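Local structure of 2,3-dihydroxybenzoate-AMP ligase (Mycobacterium smegmatis, 5KEI) at residues 100-105 against 145-150; 122-127 against 254-259; 250-255 against 297-302; 348-353 against 361-366. The protein belongs to the ANL clan of AMP-binding enzymes, in which a large N-terminal region of alpha/beta layers is followed by a smaller C-terminal domain. All coordinates share one frame; numbering follows the deposited sequence.

Contact 1 of 4, residues 100-105 against 145-150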
# COMPACT_ATOMS: atom_id res chain seq x y z
N VAL A 100 1.94 3.81 -12.98
CA VAL A 100 3.31 3.32 -13.11
C VAL A 100 3.44 1.82 -12.78
O VAL A 100 2.99 1.37 -11.72
CB VAL A 100 4.26 4.13 -12.21
CG1 VAL A 100 5.69 3.65 -12.39
CG2 VAL A 100 4.13 5.60 -12.51
N GLN A 101 4.05 1.07 -13.69
CA GLN A 101 4.29 -0.36 -13.49
C GLN A 101 5.65 -0.74 -14.06
O GLN A 101 5.77 -1.09 -15.23
CB GLN A 101 3.18 -1.19 -14.15
CG GLN A 101 3.34 -2.70 -13.93
CD GLN A 101 2.15 -3.53 -14.42
OE1 GLN A 101 1.79 -3.50 -15.61
NE2 GLN A 101 1.54 -4.26 -13.51
N LEU A 102 6.68 -0.68 -13.22
CA LEU A 102 8.04 -0.93 -13.65
C LEU A 102 8.74 -2.02 -12.83
O LEU A 102 8.52 -2.14 -11.62
CB LEU A 102 8.86 0.36 -13.57
CG LEU A 102 8.50 1.51 -14.51
CD1 LEU A 102 9.39 2.69 -14.21
CD2 LEU A 102 8.70 1.06 -15.95
N PRO A 103 9.59 -2.82 -13.49
CA PRO A 103 10.44 -3.83 -12.85
C PRO A 103 11.45 -3.20 -11.89
O PRO A 103 11.61 -1.99 -11.90
CB PRO A 103 11.15 -4.49 -14.03
CG PRO A 103 11.14 -3.43 -15.10
CD PRO A 103 9.82 -2.76 -14.95
N ASN A 104 12.13 -4.01 -11.08
CA ASN A 104 13.18 -3.53 -10.17
C ASN A 104 14.48 -3.18 -10.89
O ASN A 104 15.38 -4.01 -11.02
CB ASN A 104 13.46 -4.56 -9.08
CG ASN A 104 12.41 -4.55 -8.01
OD1 ASN A 104 11.33 -3.96 -8.18
ND2 ASN A 104 12.72 -5.19 -6.89
N THR A 105 14.55 -1.93 -11.30
CA THR A 105 15.60 -1.36 -12.13
C THR A 105 16.00 -0.03 -11.48
O THR A 105 15.19 0.58 -10.79
CB THR A 105 15.10 -1.13 -13.61
OG1 THR A 105 15.99 -0.27 -14.32
CG2 THR A 105 13.67 -0.48 -13.66
N ALA A 145 -1.75 9.09 -18.30
CA ALA A 145 -0.65 8.38 -18.93
C ALA A 145 -0.35 7.07 -18.22
O ALA A 145 -0.94 6.75 -17.19
CB ALA A 145 0.58 9.27 -18.99
N LEU A 146 0.59 6.32 -18.79
CA LEU A 146 0.94 4.99 -18.32
C LEU A 146 2.41 4.69 -18.64
O LEU A 146 2.81 4.75 -19.81
CB LEU A 146 0.04 3.95 -18.96
CG LEU A 146 0.47 2.49 -18.76
CD1 LEU A 146 0.37 2.04 -17.31
CD2 LEU A 146 -0.36 1.56 -19.66
N VAL A 147 3.21 4.38 -17.62
CA VAL A 147 4.61 4.02 -17.84
C VAL A 147 4.79 2.52 -17.63
O VAL A 147 4.40 1.99 -16.59
CB VAL A 147 5.54 4.80 -16.92
CG1 VAL A 147 6.99 4.38 -17.16
CG2 VAL A 147 5.35 6.31 -17.13
N VAL A 148 5.35 1.84 -18.63
CA VAL A 148 5.58 0.40 -18.57
C VAL A 148 6.92 0.00 -19.15
O VAL A 148 7.57 0.80 -19.83
CB VAL A 148 4.50 -0.39 -19.32
CG1 VAL A 148 3.24 -0.52 -18.49
CG2 VAL A 148 4.24 0.23 -20.69
N ALA A 149 7.31 -1.24 -18.89
CA ALA A 149 8.49 -1.84 -19.50
C ALA A 149 8.10 -3.10 -20.30
O ALA A 149 7.06 -3.71 -20.04
CB ALA A 149 9.53 -2.17 -18.45
N ASP A 150 8.93 -3.49 -21.26
CA ASP A 150 8.55 -4.59 -22.16
C ASP A 150 8.74 -5.97 -21.52
O ASP A 150 8.44 -6.99 -22.13
CB ASP A 150 9.33 -4.50 -23.49
CG ASP A 150 10.83 -4.39 -23.30
OD1 ASP A 150 11.30 -4.45 -22.13
OD2 ASP A 150 11.54 -4.25 -24.33

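Contact 2 of 4, residues 122-127 against 254-259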
# COMPACT_ATOMS: atom_id res chain seq x y z
N PRO A 122 2.14 9.89 -9.26
CA PRO A 122 2.24 8.50 -9.72
C PRO A 122 1.35 7.55 -8.91
O PRO A 122 1.10 7.76 -7.72
CB PRO A 122 3.72 8.18 -9.54
CG PRO A 122 4.18 9.10 -8.46
CD PRO A 122 3.41 10.36 -8.68
N VAL A 123 0.82 6.55 -9.61
CA VAL A 123 0.06 5.46 -9.03
C VAL A 123 0.97 4.23 -9.05
O VAL A 123 1.36 3.74 -10.11
CB VAL A 123 -1.23 5.19 -9.82
CG1 VAL A 123 -1.95 3.98 -9.28
CG2 VAL A 123 -2.13 6.42 -9.78
N MET A 124 1.34 3.75 -7.87
CA MET A 124 2.34 2.70 -7.78
C MET A 124 1.74 1.31 -7.95
O MET A 124 1.40 0.63 -6.96
CB MET A 124 3.09 2.82 -6.46
CG MET A 124 3.53 4.24 -6.16
SD MET A 124 4.56 4.93 -7.48
CE MET A 124 6.10 4.05 -7.22
N CYS A 125 1.63 0.87 -9.20
CA CYS A 125 1.11 -0.46 -9.50
C CYS A 125 2.17 -1.54 -9.28
O CYS A 125 3.36 -1.30 -9.47
CB CYS A 125 0.61 -0.53 -10.94
SG CYS A 125 -0.49 0.84 -11.37
N LEU A 126 1.70 -2.71 -8.85
CA LEU A 126 2.54 -3.88 -8.62
C LEU A 126 2.57 -4.76 -9.88
O LEU A 126 1.66 -4.71 -10.70
CB LEU A 126 2.00 -4.67 -7.43
CG LEU A 126 1.87 -3.73 -6.24
CD1 LEU A 126 1.23 -4.43 -5.06
CD2 LEU A 126 3.24 -3.13 -5.88
N PRO A 127 3.64 -5.57 -10.03
CA PRO A 127 3.82 -6.34 -11.28
C PRO A 127 2.74 -7.41 -11.52
O PRO A 127 2.57 -7.84 -12.66
CB PRO A 127 5.20 -6.99 -11.09
CG PRO A 127 5.42 -7.01 -9.61
CD PRO A 127 4.76 -5.75 -9.10
N PRO A 254 8.80 -6.11 -4.87
CA PRO A 254 8.48 -5.16 -5.94
C PRO A 254 8.60 -3.70 -5.49
O PRO A 254 7.92 -3.29 -4.56
CB PRO A 254 7.03 -5.50 -6.31
CG PRO A 254 6.53 -6.34 -5.20
CD PRO A 254 7.71 -7.07 -4.66
N ALA A 255 9.46 -2.94 -6.16
CA ALA A 255 9.84 -1.61 -5.70
C ALA A 255 8.67 -0.67 -5.45
O ALA A 255 8.80 0.27 -4.67
CB ALA A 255 10.80 -0.98 -6.70
N ALA A 256 7.52 -0.91 -6.08
CA ALA A 256 6.41 0.04 -5.96
C ALA A 256 5.58 -0.19 -4.71
O ALA A 256 4.74 0.63 -4.35
CB ALA A 256 5.52 -0.00 -7.18
N HIS A 257 5.81 -1.32 -4.05
CA HIS A 257 5.09 -1.61 -2.82
C HIS A 257 5.61 -0.73 -1.68
O HIS A 257 6.82 -0.51 -1.56
CB HIS A 257 5.22 -3.08 -2.44
CG HIS A 257 4.29 -3.49 -1.34
ND1 HIS A 257 4.54 -3.21 -0.01
CD2 HIS A 257 3.11 -4.15 -1.36
CE1 HIS A 257 3.56 -3.69 0.73
NE2 HIS A 257 2.68 -4.27 -0.07
N ASN A 258 4.70 -0.23 -0.85
CA ASN A 258 5.03 0.57 0.32
C ASN A 258 6.26 0.05 1.10
O ASN A 258 7.14 0.83 1.49
CB ASN A 258 3.83 0.63 1.25
CG ASN A 258 4.00 1.65 2.36
OD1 ASN A 258 4.63 2.69 2.15
ND2 ASN A 258 3.45 1.37 3.53
N PHE A 259 6.34 -1.26 1.27
CA PHE A 259 7.32 -1.84 2.18
C PHE A 259 8.77 -1.58 1.69
O PHE A 259 9.54 -0.98 2.43
CB PHE A 259 7.02 -3.33 2.38
CG PHE A 259 7.83 -4.00 3.46
CD1 PHE A 259 8.50 -3.25 4.42
CD2 PHE A 259 7.94 -5.39 3.50
CE1 PHE A 259 9.25 -3.86 5.41
CE2 PHE A 259 8.70 -6.02 4.49
CZ PHE A 259 9.36 -5.24 5.45
O HOH W 1 2.02 0.59 -4.12

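Contact 3 of 4, residues 250-255 against 297-302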
# COMPACT_ATOMS: atom_id res chain seq x y z
N LEU A 250 18.98 -3.71 -0.20
CA LEU A 250 18.64 -4.50 -1.38
C LEU A 250 17.14 -4.57 -1.54
O LEU A 250 16.43 -5.05 -0.66
CB LEU A 250 19.23 -5.90 -1.28
CG LEU A 250 18.81 -6.93 -2.34
CD1 LEU A 250 19.57 -6.71 -3.64
CD2 LEU A 250 19.01 -8.34 -1.82
N VAL A 251 16.65 -4.04 -2.66
CA VAL A 251 15.23 -4.06 -2.99
C VAL A 251 14.90 -5.40 -3.62
O VAL A 251 15.14 -5.62 -4.81
CB VAL A 251 14.86 -2.91 -3.95
CG1 VAL A 251 13.38 -2.98 -4.34
CG2 VAL A 251 15.20 -1.57 -3.29
N ALA A 252 14.37 -6.30 -2.82
CA ALA A 252 14.08 -7.65 -3.28
C ALA A 252 12.59 -7.83 -3.60
O ALA A 252 12.22 -8.62 -4.47
CB ALA A 252 14.54 -8.67 -2.23
N LEU A 253 11.75 -7.10 -2.88
CA LEU A 253 10.32 -7.06 -3.15
C LEU A 253 10.02 -6.07 -4.29
O LEU A 253 10.89 -5.29 -4.66
CB LEU A 253 9.58 -6.66 -1.87
CG LEU A 253 9.80 -7.68 -0.75
CD1 LEU A 253 9.52 -7.05 0.63
CD2 LEU A 253 8.94 -8.92 -1.00
N PRO A 254 8.80 -6.11 -4.87
CA PRO A 254 8.48 -5.16 -5.94
C PRO A 254 8.60 -3.70 -5.49
O PRO A 254 7.92 -3.29 -4.56
CB PRO A 254 7.03 -5.50 -6.31
CG PRO A 254 6.53 -6.34 -5.20
CD PRO A 254 7.71 -7.07 -4.66
N ALA A 255 9.46 -2.94 -6.16
CA ALA A 255 9.84 -1.61 -5.70
C ALA A 255 8.67 -0.67 -5.45
O ALA A 255 8.80 0.27 -4.67
CB ALA A 255 10.80 -0.98 -6.70
N THR A 297 23.87 -4.53 3.32
CA THR A 297 23.74 -4.59 4.77
C THR A 297 22.28 -4.77 5.22
O THR A 297 22.02 -5.12 6.38
CB THR A 297 24.31 -3.32 5.43
OG1 THR A 297 23.47 -2.21 5.13
CG2 THR A 297 25.74 -3.04 4.93
N ALA A 298 21.33 -4.53 4.32
CA ALA A 298 19.92 -4.50 4.69
C ALA A 298 19.02 -4.95 3.55
O ALA A 298 19.29 -4.67 2.39
CB ALA A 298 19.52 -3.07 5.15
N THR A 299 17.95 -5.65 3.89
CA THR A 299 16.94 -5.97 2.89
C THR A 299 15.61 -6.27 3.55
O THR A 299 15.52 -6.40 4.76
CB THR A 299 17.36 -7.16 2.01
OG1 THR A 299 16.43 -7.31 0.94
CG2 THR A 299 17.42 -8.46 2.82
N ALA A 300 14.56 -6.35 2.75
CA ALA A 300 13.24 -6.67 3.26
C ALA A 300 12.69 -7.84 2.47
O ALA A 300 12.81 -7.87 1.24
CB ALA A 300 12.32 -5.46 3.19
N LEU A 301 12.09 -8.79 3.18
CA LEU A 301 11.51 -9.98 2.57
C LEU A 301 10.16 -10.30 3.20
O LEU A 301 9.73 -9.68 4.16
CB LEU A 301 12.44 -11.20 2.74
CG LEU A 301 13.89 -11.12 2.27
CD1 LEU A 301 14.65 -12.35 2.68
CD2 LEU A 301 13.94 -10.94 0.76
N VAL A 302 9.51 -11.32 2.65
CA VAL A 302 8.24 -11.80 3.16
C VAL A 302 8.61 -13.13 3.84
O VAL A 302 9.68 -13.66 3.56
CB VAL A 302 7.21 -11.93 2.00
CG1 VAL A 302 7.30 -13.29 1.28
CG2 VAL A 302 5.80 -11.63 2.46
O HOH W 2 13.10 -5.67 -0.50

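Contact 4 of 4, residues 348-353 against 361-366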
# COMPACT_ATOMS: atom_id res chain seq x y z
N GLY A 348 20.00 -10.19 13.21
CA GLY A 348 19.46 -8.86 12.98
C GLY A 348 18.11 -8.85 12.28
O GLY A 348 17.87 -8.04 11.40
N LEU A 349 17.23 -9.76 12.70
CA LEU A 349 15.87 -9.82 12.22
C LEU A 349 15.09 -8.64 12.76
O LEU A 349 15.27 -8.25 13.92
CB LEU A 349 15.21 -11.14 12.66
CG LEU A 349 13.68 -11.23 12.67
CD1 LEU A 349 13.13 -11.29 11.24
CD2 LEU A 349 13.18 -12.41 13.52
N GLN A 350 14.25 -8.06 11.92
CA GLN A 350 13.27 -7.10 12.40
C GLN A 350 11.92 -7.49 11.86
O GLN A 350 11.78 -7.71 10.66
CB GLN A 350 13.63 -5.69 11.96
CG GLN A 350 12.65 -4.65 12.43
CD GLN A 350 12.95 -3.32 11.81
OE1 GLN A 350 12.95 -3.19 10.59
NE2 GLN A 350 13.22 -2.31 12.65
N GLN A 351 10.93 -7.63 12.74
CA GLN A 351 9.59 -7.92 12.27
C GLN A 351 8.87 -6.61 11.99
O GLN A 351 8.98 -5.62 12.75
CB GLN A 351 8.81 -8.78 13.27
CG GLN A 351 9.37 -10.21 13.40
CD GLN A 351 8.32 -11.28 13.73
OE1 GLN A 351 7.20 -11.25 13.21
NE2 GLN A 351 8.68 -12.23 14.59
N VAL A 352 8.17 -6.58 10.86
CA VAL A 352 7.43 -5.41 10.44
C VAL A 352 5.98 -5.78 10.13
O VAL A 352 5.72 -6.58 9.26
CB VAL A 352 8.06 -4.75 9.21
CG1 VAL A 352 7.33 -3.43 8.89
CG2 VAL A 352 9.55 -4.54 9.43
N PHE A 353 5.04 -5.19 10.86
CA PHE A 353 3.63 -5.33 10.57
C PHE A 353 3.10 -3.97 10.16
O PHE A 353 2.91 -3.09 11.01
CB PHE A 353 2.87 -5.90 11.77
CG PHE A 353 1.38 -5.76 11.68
CD1 PHE A 353 0.68 -6.27 10.59
CD2 PHE A 353 0.66 -5.15 12.70
CE1 PHE A 353 -0.70 -6.15 10.51
CE2 PHE A 353 -0.72 -5.02 12.63
CZ PHE A 353 -1.40 -5.53 11.53
N ASN A 361 4.27 -1.02 12.34
CA ASN A 361 4.77 -1.60 13.59
C ASN A 361 6.09 -2.28 13.33
O ASN A 361 6.18 -3.14 12.44
CB ASN A 361 3.77 -2.59 14.20
CG ASN A 361 2.45 -1.95 14.50
OD1 ASN A 361 2.31 -1.27 15.52
ND2 ASN A 361 1.47 -2.15 13.62
N TYR A 362 7.12 -1.87 14.06
CA TYR A 362 8.46 -2.44 13.95
C TYR A 362 8.93 -2.95 15.29
O TYR A 362 8.60 -2.37 16.32
CB TYR A 362 9.51 -1.41 13.51
CG TYR A 362 9.35 -0.75 12.18
CD1 TYR A 362 9.97 -1.27 11.04
CD2 TYR A 362 8.68 0.45 12.06
CE1 TYR A 362 9.86 -0.63 9.83
CE2 TYR A 362 8.55 1.07 10.85
CZ TYR A 362 9.16 0.54 9.74
OH TYR A 362 9.05 1.19 8.55
N THR A 363 9.74 -4.00 15.27
CA THR A 363 10.60 -4.28 16.40
C THR A 363 11.76 -3.29 16.31
O THR A 363 12.15 -2.86 15.22
CB THR A 363 11.09 -5.74 16.41
OG1 THR A 363 11.53 -6.13 15.10
CG2 THR A 363 9.98 -6.66 16.85
N ARG A 364 12.31 -2.90 17.45
CA ARG A 364 13.42 -1.95 17.44
C ARG A 364 14.76 -2.70 17.32
O ARG A 364 14.84 -3.91 17.55
CB ARG A 364 13.38 -1.06 18.68
CG ARG A 364 12.03 -0.32 18.92
CD ARG A 364 11.42 0.21 17.62
NE ARG A 364 10.61 1.42 17.79
CZ ARG A 364 9.29 1.48 17.64
NH1 ARG A 364 8.60 0.39 17.35
NH2 ARG A 364 8.65 2.64 17.80
N ILE A 365 15.81 -1.98 16.93
CA ILE A 365 17.07 -2.61 16.54
C ILE A 365 17.77 -3.35 17.69
O ILE A 365 18.30 -4.45 17.50
CB ILE A 365 18.05 -1.58 15.95
CG1 ILE A 365 17.51 -1.07 14.61
CG2 ILE A 365 19.43 -2.19 15.75
CD1 ILE A 365 17.23 -2.15 13.64
N GLY A 366 17.76 -2.80 18.90
CA GLY A 366 18.37 -3.54 19.99
C GLY A 366 17.53 -4.60 20.70
O GLY A 366 17.99 -5.19 21.67
O HOH W 3 14.30 -5.49 15.29

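Contact 1 of 4, residues 100-105 against 145-150
Leu102 and Ala149 lie at the close-packed end of this contact. The methyl CD2 of Leu102 rests over the backbone between Val148 and Ala149, 3.8 Å from Val148 C. With Leu102 CG beside its backbone N (chi1 -67°), CD2 is carried to the strand, where it also meets CG1 of Val147 at 3.9 Å; the two branched side chains cross obliquely. Next along the chain Pro103 rests its CD and CG on the methyl of Ala149, 3.6 Å and 3.9 Å from CB of that alanine. This proline is the partly exposed margin of an otherwise buried contact, and the chain after Ala149 passes to the exposed, poorly ordered Asp150.

The backbones run parallel as neighbouring strands, 97-101 and 145-149, of a mixed sheet. Strand 121-124 flanks 97-101 on its other side, and helices 107-117 and 131-141 make the connections, so the chain steps out to 121-124 and then crosses back past its starting strand. Val100 pairs with Val147, and the one backbone hydrogen bond between the two segments runs from Gln101 N to Val147 O (3.1 Å), nearly along the C=O axis.

The pairing soon relaxes: Gln101 O and Ala149 N are already 4.0 Å apart. On the face bearing Gln101 and Val148 the side chains barely meet, Gln101 OE1 and Val148 CG1 being 4.4 Å apart. The glutamine, its chain extended beyond CG, instead sends NE2 to the carbonyls of Leu126 and His129.

Contact 2 of 4, residues 122-127 against 254-259
One water is held between the carbonyls of Met124 and Ala256, donating to Met124 O at 2.9 Å and to Ala256 O at 2.7 Å. No direct hydrogen bond joins the two segments, so this bridge is their polar link, and it gives two backbone oxygens a shared donor in a largely apolar setting.

Around it the packing centres on Ala256. Its methyl points at the other segment and lies 3.4 Å from Cys125 O and 3.8 Å from Met124 CB. The methionine chain, folded at chi2 and chi3, curls back so that its terminal CE also comes near this methyl, and Phe108 of helix 107-117 touches both residues. Leu126 reaches across with its CD2 branch, which settles on the backbone of His257, 3.6 Å from the amide N, while its CD1 arrives at the edge of the imidazole near CD2 of His257, close to the ring plane. On the more exposed side two prolines meet nearly at right angles, CD of Pro127 being 3.6 Å from CB of Pro254.

The histidine is itself fixed. Its CG stands anti to the backbone N (chi1 -169°), which lets ND1 accept from Phe259 N at 2.9 Å in an almost straight bond (172°) close to the ring plane. The segment 254-259 is thus a type I turn, Pro254 to His257, running into a side-chain N-cap of helix 258-262; this turn, coming after strand 248-251 of one sheet, packs against the chain leaving strand 121-124 of the other.

Contact 3 of 4, residues 250-255 against 297-302
Two hydrogen bonds fasten Leu250 to the neighbouring strand. Its N donates to Ala298 O over 2.8 Å, a backbone bond of the parallel pair (162° at the hydrogen), whereas its O accepts from the hydroxyl OG1 of Thr299, also at 2.8 Å. With OG1 anti to the backbone N (chi1 -172°), the hydroxyl stands beside Leu250 and reaches that oxygen from a direction tilted 30° out of the carbonyl plane. A side chain therefore does the work that a backbone amide would do in a regular pairing, since Ala300 N is 4.1 Å from Leu250 O.

Farther on, where the backbones draw apart, a water spans the widening gap: it accepts from Ala252 N at 2.7 Å and donates to Ala300 O at 2.8 Å.

Packing continues outward from these bonds. The side chains of Leu250 and Thr299 lie alongside each other and point the same way, while the methyl of Ala252 meets CD2 of Leu301. Leu253 covers the end of the contact, its CD1 coming 3.4 Å from Ala300 O, with Phe259 packed against both residues. Asn104 holds the departing loop through the backbone of Leu253 and Ala255.

The whole is a parallel pair, strands 248-251 and 298-301, in a mixed sheet of the alpha/beta fold, the connection running through helices 258-262 and 265-271, strand 275-278, which flanks 248-251 on its other side, and helix 284-294.

Contact 4 of 4, residues 348-353 against 361-366
Val352 and Tyr362, with Phe353 and Asn361 beside them, form the paired arms of a beta hairpin, strand 349-354 turning back as strand 360-362. The hairpin lies towards one end of a mixed sheet, between strand 325-328 and the short edge strand 378-379, and the contact is largely buried.

Val352 and Tyr362 are a non-hydrogen-bonded antiparallel pair. Their side chains run alongside each other in the same direction, and CG2 of the valine approaches CD1 of the ring at 3.7 Å. The phenol OH goes on to Ser237.

Past Tyr362 the second arm leaves regular strand geometry, and side chains take over the pairing. Thr363 N still donates to Gln351 O, but Gln351 N finds Thr363 OG1 (2.9 Å) as its acceptor; a chi1 of 46° turns that hydroxyl in toward the first strand. A water bound to the same OG1 donates to Leu349 O and Arg364 O and so links three groups of the two segments. Gln350, extended with CG anti to its N (chi1 180°), slides past Thr363 in the opposite direction, and its NE2 donates to Thr363 O at 2.8 Å, while OE1 accepts from Gln327.

At the other end, Phe353 N donates to Asn361 O. The asparagine amide lies nearly parallel to the phenyl ring, the two planes 11° apart, with Asn361 ND2 3.2 Å from Phe353 CD2. Phe353 O is gripped twice by this one residue: Asn361 N at 2.8 Å and Asn361 ND2 at 3.1 Å approach it from opposite faces of the carbonyl plane.

From the N terminus, contact 1 is the first to close, when the chain returns at 145-150 to pair with 100-105. Segment 122-127 lies inside that loop but waits for 254-259, so contacts 1 and 2 cross, and contact 2 spans the longest separation of the four. Contact 3 opens on the stretch where contact 2 ends, sharing Pro254 and Ala255, and closes at 297-302. Contact 4 follows in series as a short local hairpin. Contact 1 belongs to one sheet and contacts 3 and 4 to another; contact 2 joins the two, Asn104 of segment 100-105 is hydrogen-bonded to the loop 253-255 that contacts 2 and 3 share in part, and Phe259 reaches on to Val352 of contact 4.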